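Side-chain contacts in glutathione-dependent peroxiredoxin (Sinorhizobium meliloti, PDB 3UMA), which probably reduces hydrogen peroxide and organic hydroperoxides to water and alcohols, using glutathione as the thiol donor: residues T71-H76 / G107-H112; E82-I87 / M116-F121. All blocks are in the same frame, centred on the assembly; numbering follows the deposited sequence.

In the fold
From the N terminus, the chain first forms the hairpin of strands 36-41 and 44-49, then enters the main sheet at strand 58-64. Helix 70-82 follows and gives interaction 1 its first half. Helix 84-88 comes directly after and gives interaction 2 its first half. The chain returns to the sheet as strand 94-99. Helix 103-113 then closes interaction 1, and the turn leading into strand 120-123 closes interaction 2. The two loops therefore cross and do not nest. Their later halves also touch, since Trp-109 and Ala-110 pack on Phe-121. Together the contacts tie two consecutive helices of a thioredoxin-like fold to helix 103-113 and to the loop before strand 120-123.

Interaction 1 (T71-H76 / G107-H112); sequences TCSLNH and GAWATH
Trp-109 of helix 103-113 reaches across to helix 70-82 and meets Cys-72 and Ser-73. The two helices keep their distance: the closest CA atoms, those of Ser-73 and Trp-109, are 8.6 Å apart. The indole spans that gap. CB of Trp-109 points toward the other helix, and CG lies anti to the backbone N (chi1 -162°), which extends the ring system outward. The five-membered ring comes first. NE1 of Trp-109 lies 3.1 Å from OG of Ser-73, and its N-H makes a weak, bent hydrogen bond to that oxygen (128° at the hydrogen). CB of Ser-73 is also near NE1, at 3.7 Å. CE2 of Trp-109 sits 3.6 Å from the same OG. Further out, CZ2 of Trp-109 comes within 3.7 Å of the carbonyl O of Cys-72, which lies at the ring edge, near its plane. CH2, at the far end of the indole, makes an apolar contact of 4.1 Å with CB of Cys-72.

The serine hydroxyl has a stronger partner just before its helix. The chi1 of Ser-73 (-47°) sets OG beside the backbone N, turned back along the helix, where it bonds the carbonyl O of Thr-69 four residues earlier. The weak indole bond thus comes to an oxygen already engaged with the backbone. Phe-68, Ala-67 and Val-64 also touch the buried Trp-109, so its ring is held by more than the two residues of this contact. SG of Cys-72 is hydrogen-bonded outside the two segments, and the Cys-72 side chain touches Pro-65, Val-64 and Arg-150.

Cys-72 is the predicted active-site cysteine, which probably passes through a sulfenic acid intermediate. Trp-109 packs against its CB and carbonyl, near the start of helix 70-82, where the peroxidatic cysteine lies in the peroxiredoxin fold.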
loop_
_atom_site.group_PDB
_atom_site.type_symbol
_atom_site.label_atom_id
_atom_site.label_comp_id
_atom_site.label_asym_id
_atom_site.label_seq_id
_atom_site.Cartn_x
_atom_site.Cartn_y
_atom_site.Cartn_z
ATOM N N THR A 71 7.913 9.218 7.892
ATOM C CA THR A 71 8.216 8.991 6.480
ATOM C C THR A 71 6.919 8.674 5.730
ATOM O O THR A 71 6.674 9.201 4.639
ATOM C CB THR A 71 9.270 7.875 6.270
ATOM O OG1 THR A 71 10.486 8.249 6.918
ATOM C CG2 THR A 71 9.566 7.661 4.756
ATOM N N CYS A 72 6.064 7.863 6.347
ATOM C CA CYS A 72 4.784 7.505 5.731
ATOM C C CYS A 72 3.862 8.720 5.561
ATOM O O CYS A 72 3.299 8.903 4.501
ATOM C CB CYS A 72 4.103 6.395 6.525
ATOM S SG CYS A 72 5.193 5.014 6.943
ATOM N N SER A 73 3.739 9.556 6.595
ATOM C CA SER A 73 2.757 10.677 6.590
ATOM C C SER A 73 3.242 11.992 5.978
ATOM O O SER A 73 2.438 12.772 5.473
ATOM C CB SER A 73 2.276 11.003 8.009
ATOM O OG SER A 73 1.927 9.835 8.703
ATOM N N LEU A 74 4.538 12.266 6.082
ATOM C CA LEU A 74 5.082 13.536 5.597
ATOM C C LEU A 74 5.604 13.432 4.180
ATOM O O LEU A 74 5.730 14.442 3.485
ATOM C CB LEU A 74 6.224 14.025 6.499
ATOM C CG LEU A 74 5.883 14.389 7.946
ATOM C CD1 LEU A 74 7.177 14.484 8.754
ATOM C CD2 LEU A 74 5.104 15.706 7.990
ATOM N N ASN A 75 5.912 12.211 3.765
ATOM C CA ASN A 75 6.647 11.956 2.542
ATOM C C ASN A 75 5.893 10.994 1.586
ATOM O O ASN A 75 5.465 11.402 0.518
ATOM C CB ASN A 75 8.003 11.364 2.963
ATOM C CG ASN A 75 9.038 11.404 1.877
ATOM O OD1 ASN A 75 8.790 10.999 0.741
ATOM N ND2 ASN A 75 10.237 11.877 2.229
ATOM N N HIS A 76 5.733 9.730 1.988
ATOM C CA HIS A 76 5.284 8.664 1.089
ATOM C C HIS A 76 3.833 8.921 0.619
ATOM O O HIS A 76 3.581 9.073 -0.574
ATOM C CB HIS A 76 5.479 7.304 1.774
ATOM C CG HIS A 76 5.468 6.115 0.853
ATOM N ND1 HIS A 76 5.649 6.204 -0.511
ATOM C CD2 HIS A 76 5.337 4.794 1.125
ATOM C CE1 HIS A 76 5.613 4.994 -1.043
ATOM N NE2 HIS A 76 5.435 4.118 -0.069
ATOM N N GLY A 107 -8.713 4.787 9.001
ATOM C CA GLY A 107 -9.758 5.804 8.749
ATOM C C GLY A 107 -9.414 7.192 9.252
ATOM O O GLY A 107 -9.626 8.190 8.556
ATOM N N ALA A 108 -8.889 7.279 10.471
ATOM C CA ALA A 108 -8.424 8.569 10.983
ATOM C C ALA A 108 -7.306 9.174 10.113
ATOM O O ALA A 108 -7.258 10.390 9.879
ATOM C CB ALA A 108 -7.968 8.427 12.431
ATOM N N TRP A 109 -6.422 8.319 9.615
ATOM C CA TRP A 109 -5.317 8.774 8.759
ATOM C C TRP A 109 -5.814 9.257 7.399
ATOM O O TRP A 109 -5.311 10.242 6.858
ATOM C CB TRP A 109 -4.306 7.647 8.573
ATOM C CG TRP A 109 -2.931 8.095 8.096
ATOM C CD1 TRP A 109 -2.257 9.238 8.459
ATOM C CD2 TRP A 109 -2.053 7.373 7.217
ATOM N NE1 TRP A 109 -1.024 9.268 7.855
ATOM C CE2 TRP A 109 -0.867 8.138 7.090
ATOM C CE3 TRP A 109 -2.153 6.150 6.526
ATOM C CZ2 TRP A 109 0.218 7.733 6.273
ATOM C CZ3 TRP A 109 -1.071 5.735 5.732
ATOM C CH2 TRP A 109 0.102 6.532 5.612
ATOM N N ALA A 110 -6.802 8.563 6.849
ATOM C CA ALA A 110 -7.457 9.010 5.608
ATOM C C ALA A 110 -7.986 10.434 5.769
ATOM O O ALA A 110 -7.782 11.294 4.906
ATOM C CB ALA A 110 -8.584 8.058 5.243
ATOM N N THR A 111 -8.655 10.680 6.892
ATOM C CA THR A 111 -9.324 11.961 7.131
ATOM C C THR A 111 -8.272 13.049 7.360
ATOM O O THR A 111 -8.339 14.137 6.777
ATOM C CB THR A 111 -10.279 11.851 8.358
ATOM O OG1 THR A 111 -11.280 10.858 8.097
ATOM C CG2 THR A 111 -10.952 13.197 8.681
ATOM N N HIS A 112 -7.281 12.752 8.189
ATOM C CA HIS A 112 -6.329 13.784 8.550
ATOM C C HIS A 112 -5.246 14.066 7.514
ATOM O O HIS A 112 -4.708 15.160 7.472
ATOM C CB HIS A 112 -5.796 13.546 9.959
ATOM C CG HIS A 112 -6.865 13.702 11.002
ATOM N ND1 HIS A 112 -7.201 12.700 11.891
ATOM C CD2 HIS A 112 -7.721 14.724 11.245
ATOM C CE1 HIS A 112 -8.189 13.115 12.662
ATOM N NE2 HIS A 112 -8.523 14.340 12.291
#

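Interaction 2 (E82-I87 / M116-F121); sequences ENRDAI and MGKIHF
Arg-84 and Lys-118 cross their side chains at about a right angle. Arg-84 leaves helix 84-88 with CB pointing toward the 116-121 segment. Its CG is anti to the backbone N (chi1 -177°). The chain stays extended to CD and bends at chi3, which turns the guanidinium to the backbone of Lys-118. There NH1 of Arg-84 donates a hydrogen bond of 3.1 Å to the carbonyl O of Lys-118. The N-H to O angle is 153°. The donor lies in the carbonyl plane, on a lone pair, although the oxygen is tilted 19° out of the guanidinium plane.

CB of Lys-118 packs 3.7 Å from CD of Arg-84, and CD of Lys-118 lies over one guanidinium face. The lysine then turns off, and its NZ ends 5.8 Å from NH2 of Arg-84. Ile-119 runs alongside Arg-84 but the other way, with its CD1 4.1 Å from CD of Arg-84.

This joins the short helix after helix 70-82 to the turn entering strand 120-123 of the thioredoxin-like sheet. Ile-95 of the adjacent strand 94-99 touches both Arg-84 and Ile-119.

With an alanine at Arg-84, the carbonyl of Lys-118 would probably lose this donor and Asp-85 its neighbouring positive charge. That charge pairs through NH2 of Arg-84 and OD1 of Asp-85, 3.5 Å apart.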
loop_
_atom_site.group_PDB
_atom_site.type_symbol
_atom_site.label_atom_id
_atom_site.label_comp_id
_atom_site.label_asym_id
_atom_site.label_seq_id
_atom_site.Cartn_x
_atom_site.Cartn_y
_atom_site.Cartn_z
ATOM N N GLU A 82 -0.499 14.120 -3.862
ATOM C CA GLU A 82 -0.119 15.243 -4.725
ATOM C C GLU A 82 -0.083 14.817 -6.201
ATOM O O GLU A 82 -0.431 15.601 -7.071
ATOM C CB GLU A 82 1.194 15.908 -4.257
ATOM C CG GLU A 82 1.453 15.721 -2.723
ATOM C CD GLU A 82 1.950 16.949 -1.933
ATOM O OE1 GLU A 82 3.132 17.341 -2.075
ATOM O OE2 GLU A 82 1.169 17.477 -1.100
ATOM N N ASN A 83 0.301 13.566 -6.472
ATOM C CA ASN A 83 0.392 13.054 -7.852
ATOM C C ASN A 83 -0.818 12.197 -8.343
ATOM O O ASN A 83 -0.752 11.592 -9.417
ATOM C CB ASN A 83 1.717 12.292 -8.048
ATOM C CG ASN A 83 2.949 13.221 -8.057
ATOM O OD1 ASN A 83 3.173 13.958 -9.019
ATOM N ND2 ASN A 83 3.759 13.164 -6.993
ATOM N N ARG A 84 -1.899 12.147 -7.561
ATOM C CA ARG A 84 -3.060 11.285 -7.856
ATOM C C ARG A 84 -3.652 11.448 -9.264
ATOM O O ARG A 84 -3.787 10.462 -10.005
ATOM C CB ARG A 84 -4.179 11.479 -6.827
ATOM C CG ARG A 84 -5.380 10.541 -7.069
ATOM C CD ARG A 84 -6.565 10.858 -6.177
ATOM N NE ARG A 84 -7.473 11.806 -6.804
ATOM C CZ ARG A 84 -8.742 11.549 -7.109
ATOM N NH1 ARG A 84 -9.286 10.369 -6.826
ATOM N NH2 ARG A 84 -9.478 12.492 -7.684
ATOM N N ASP A 85 -4.020 12.682 -9.612
ATOM C CA ASP A 85 -4.630 12.981 -10.914
ATOM C C ASP A 85 -3.710 12.608 -12.072
ATOM O O ASP A 85 -4.137 11.938 -13.015
ATOM C CB ASP A 85 -5.061 14.452 -10.984
ATOM C CG ASP A 85 -6.191 14.776 -10.005
ATOM O OD1 ASP A 85 -6.995 13.868 -9.702
ATOM O OD2 ASP A 85 -6.277 15.936 -9.527
ATOM N N ALA A 86 -2.441 12.993 -11.975
ATOM C CA ALA A 86 -1.448 12.637 -12.994
ATOM C C ALA A 86 -1.293 11.133 -13.133
ATOM O O ALA A 86 -1.072 10.639 -14.233
ATOM C CB ALA A 86 -0.092 13.286 -12.707
ATOM N N ILE A 87 -1.404 10.409 -12.019
ATOM C CA ILE A 87 -1.309 8.947 -12.052
ATOM C C ILE A 87 -2.539 8.337 -12.725
ATOM O O ILE A 87 -2.403 7.526 -13.631
ATOM C CB ILE A 87 -1.059 8.319 -10.637
ATOM C CG1 ILE A 87 0.386 8.584 -10.170
ATOM C CG2 ILE A 87 -1.339 6.815 -10.651
ATOM C CD1 ILE A 87 0.644 8.295 -8.662
HETATM N N MSE A 116 -9.007 10.871 2.302
HETATM C CA MSE A 116 -10.327 10.231 2.319
HETATM C C MSE A 116 -11.068 10.461 0.998
HETATM O O MSE A 116 -11.262 11.603 0.580
HETATM C CB MSE A 116 -11.171 10.753 3.490
HETATM C CG MSE A 116 -12.542 10.101 3.588
HETATM SE SE MSE A 116 -12.395 8.189 3.920
HETATM C CE MSE A 116 -12.449 8.218 5.886
ATOM N N GLY A 117 -11.449 9.373 0.343
ATOM C CA GLY A 117 -12.198 9.435 -0.904
ATOM C C GLY A 117 -11.367 9.592 -2.162
ATOM O O GLY A 117 -11.897 9.493 -3.274
ATOM N N LYS A 118 -10.070 9.848 -2.005
ATOM C CA LYS A 118 -9.186 10.063 -3.146
ATOM C C LYS A 118 -8.461 8.778 -3.505
ATOM O O LYS A 118 -8.078 8.571 -4.658
ATOM C CB LYS A 118 -8.136 11.133 -2.835
ATOM C CG LYS A 118 -8.632 12.379 -2.115
ATOM C CD LYS A 118 -9.168 13.431 -3.064
ATOM C CE LYS A 118 -9.428 14.738 -2.301
ATOM N NZ LYS A 118 -10.695 15.376 -2.761
ATOM N N ILE A 119 -8.275 7.928 -2.500
ATOM C CA ILE A 119 -7.389 6.781 -2.563
ATOM C C ILE A 119 -7.916 5.765 -1.554
ATOM O O ILE A 119 -8.482 6.158 -0.539
ATOM C CB ILE A 119 -5.934 7.285 -2.258
ATOM C CG1 ILE A 119 -5.169 7.491 -3.555
ATOM C CG2 ILE A 119 -5.146 6.404 -1.295
ATOM C CD1 ILE A 119 -4.257 8.669 -3.515
ATOM N N HIS A 120 -7.782 4.470 -1.830
ATOM C CA HIS A 120 -8.136 3.469 -0.812
ATOM C C HIS A 120 -7.138 3.490 0.371
ATOM O O HIS A 120 -5.925 3.639 0.172
ATOM C CB HIS A 120 -8.197 2.062 -1.384
ATOM C CG HIS A 120 -9.273 1.862 -2.406
ATOM N ND1 HIS A 120 -10.518 1.349 -2.094
ATOM C CD2 HIS A 120 -9.280 2.076 -3.743
ATOM C CE1 HIS A 120 -11.244 1.269 -3.194
ATOM N NE2 HIS A 120 -10.517 1.706 -4.208
ATOM N N PHE A 121 -7.668 3.370 1.582
ATOM C CA PHE A 121 -6.861 3.172 2.785
ATOM C C PHE A 121 -7.189 1.794 3.338
ATOM O O PHE A 121 -8.235 1.609 3.969
ATOM C CB PHE A 121 -7.138 4.276 3.824
ATOM C CG PHE A 121 -6.490 5.601 3.478
ATOM C CD1 PHE A 121 -5.375 6.054 4.196
ATOM C CD2 PHE A 121 -6.991 6.386 2.436
ATOM C CE1 PHE A 121 -4.768 7.273 3.894
ATOM C CE2 PHE A 121 -6.375 7.592 2.091
ATOM C CZ PHE A 121 -5.250 8.031 2.827
#